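Local coordinates for protein adenylyltransferase MntA (Aphanizomenon flos-aquae 2012/KM1/D3, PDB 7AE2) that neutralises its cognate toxin HepT as the antitoxin of a type VII toxin-antitoxin pair, building a di-AMP chain from ATP, one AMP after the other, on a toxin tyrosine, at residues B[22-27]-B[68-73]. Numbering follows the deposited sequence.
Sequences IPYLKM and FVIPGI
In the minimal nucleotidyltransferase fold of MntA, the turn leading from helix 18-21 into strand 25-31 packs against residues 70-73 of helix 70-78, and Ile-22 and Tyr-24 meet Ile-70 and Ile-73 there. The turn is type I, from Ile-22 to Leu-25, closed by Leu-25 N donating to Ile-22 O at 3.1 Å. Ile-22 reaches for the helix with its longer branch: CG1 lies anti to the carbonyl carbon (chi1 -48°) and the chain runs on extended to CD1. That branch slants across Ile-73, with Ile-22 CG1 3.8 Å from Ile-73 CG2, while its end meets Ile-70 nearly at a right angle, Ile-22 CD1 to Ile-70 CG1 being 4.1 Å. The other branch turns back on its own segment, where Ile-22 CG2 sits 3.5 Å above the plane of the Tyr-24 ring, near its rim.

Tyr-24 arrives with its far end. With CG between the backbone N and the carbonyl carbon (chi1 55°), the ring extends past Ile-22 and sets its OH 3.6 Å from Ile-70 CG1; Ile-70 CD1 approaches the ring obliquely, 4.2 Å from Tyr-24 CE1. The hydroxyl also makes a weak hydrogen bond to the carbonyl of Ala-66, just before segment 68-73. Tyr-51 and Tyr-56 meet the same ring edge-to-face, and Ile-70 also touches Ile-87 of strand 85-89. The side chain of Ile-70 lies about 10 Å from that of Asp-86, which probably binds magnesium; this is core packing near the metal site and no part of it. No hydrogen bond joins the two segments: branched aliphatic chains and a tyrosine end hold them by dispersion, and the phenol's weak hydrogen bond goes to the carbonyl of Ala-66.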
# COMPACT_ATOMS: atom_id res chain seq x y z
N ILE B 22 18.67 -10.36 -16.19
CA ILE B 22 17.49 -11.22 -16.09
C ILE B 22 17.59 -12.25 -17.21
O ILE B 22 17.02 -12.05 -18.29
CB ILE B 22 16.19 -10.40 -16.18
CG1 ILE B 22 16.25 -9.20 -15.24
CG2 ILE B 22 15.00 -11.28 -15.84
CD1 ILE B 22 15.00 -8.35 -15.25
N PRO B 23 18.31 -13.36 -17.00
CA PRO B 23 18.55 -14.29 -18.11
C PRO B 23 17.30 -15.00 -18.59
O PRO B 23 17.24 -15.41 -19.76
CB PRO B 23 19.57 -15.28 -17.53
CG PRO B 23 19.33 -15.22 -16.05
CD PRO B 23 18.94 -13.81 -15.75
N TYR B 24 16.29 -15.16 -17.74
CA TYR B 24 15.05 -15.82 -18.14
C TYR B 24 14.08 -14.89 -18.85
O TYR B 24 12.97 -15.33 -19.19
CB TYR B 24 14.38 -16.45 -16.91
CG TYR B 24 14.11 -15.47 -15.79
CD1 TYR B 24 12.92 -14.76 -15.73
CD2 TYR B 24 15.05 -15.26 -14.79
CE1 TYR B 24 12.67 -13.86 -14.71
CE2 TYR B 24 14.81 -14.37 -13.76
CZ TYR B 24 13.62 -13.68 -13.72
OH TYR B 24 13.37 -12.79 -12.70
N LEU B 25 14.45 -13.64 -19.08
CA LEU B 25 13.55 -12.69 -19.72
C LEU B 25 13.58 -12.87 -21.23
O LEU B 25 14.65 -12.99 -21.83
CB LEU B 25 13.95 -11.25 -19.36
CG LEU B 25 13.00 -10.16 -19.85
CD1 LEU B 25 11.66 -10.24 -19.14
CD2 LEU B 25 13.63 -8.79 -19.66
N LYS B 26 12.39 -12.90 -21.84
CA LYS B 26 12.26 -13.01 -23.28
C LYS B 26 11.64 -11.78 -23.93
O LYS B 26 11.89 -11.54 -25.12
CB LYS B 26 11.41 -14.24 -23.65
N MET B 27 10.86 -10.99 -23.20
CA MET B 27 10.24 -9.80 -23.75
C MET B 27 9.87 -8.85 -22.62
O MET B 27 9.43 -9.30 -21.55
CB MET B 27 9.00 -10.15 -24.58
CG MET B 27 8.40 -8.97 -25.34
SD MET B 27 6.97 -9.43 -26.34
CE MET B 27 5.83 -9.98 -25.07
N PHE B 68 9.73 -11.15 -7.95
CA PHE B 68 9.63 -9.89 -7.23
C PHE B 68 10.92 -9.08 -7.23
O PHE B 68 10.93 -7.97 -6.70
CB PHE B 68 9.19 -10.14 -5.78
CG PHE B 68 7.81 -10.73 -5.66
CD1 PHE B 68 6.69 -9.95 -5.91
CD2 PHE B 68 7.64 -12.05 -5.29
CE1 PHE B 68 5.42 -10.48 -5.80
CE2 PHE B 68 6.37 -12.59 -5.17
CZ PHE B 68 5.26 -11.80 -5.43
N VAL B 69 12.00 -9.61 -7.83
CA VAL B 69 13.25 -8.85 -7.92
C VAL B 69 13.36 -8.08 -9.22
O VAL B 69 14.28 -7.26 -9.37
CB VAL B 69 14.46 -9.79 -7.74
CG1 VAL B 69 14.85 -10.42 -9.07
CG2 VAL B 69 15.64 -9.04 -7.13
N ILE B 70 12.46 -8.32 -10.18
CA ILE B 70 12.50 -7.58 -11.45
C ILE B 70 12.36 -6.07 -11.24
O ILE B 70 13.12 -5.31 -11.85
CB ILE B 70 11.46 -8.13 -12.42
CG1 ILE B 70 11.87 -9.53 -12.89
CG2 ILE B 70 11.27 -7.20 -13.61
CD1 ILE B 70 11.04 -10.05 -14.05
N PRO B 71 11.42 -5.57 -10.42
CA PRO B 71 11.36 -4.11 -10.22
C PRO B 71 12.65 -3.51 -9.69
O PRO B 71 13.05 -2.43 -10.13
CB PRO B 71 10.21 -3.94 -9.21
CG PRO B 71 9.36 -5.14 -9.42
CD PRO B 71 10.31 -6.25 -9.72
N GLY B 72 13.33 -4.20 -8.77
CA GLY B 72 14.60 -3.70 -8.28
C GLY B 72 15.68 -3.71 -9.35
O GLY B 72 16.51 -2.80 -9.41
N ILE B 73 15.67 -4.73 -10.21
CA ILE B 73 16.65 -4.80 -11.29
C ILE B 73 16.38 -3.72 -12.33
O ILE B 73 17.29 -3.01 -12.78
CB ILE B 73 16.66 -6.20 -11.92
CG1 ILE B 73 17.15 -7.24 -10.91
CG2 ILE B 73 17.52 -6.22 -13.17
CD1 ILE B 73 17.16 -8.65 -11.44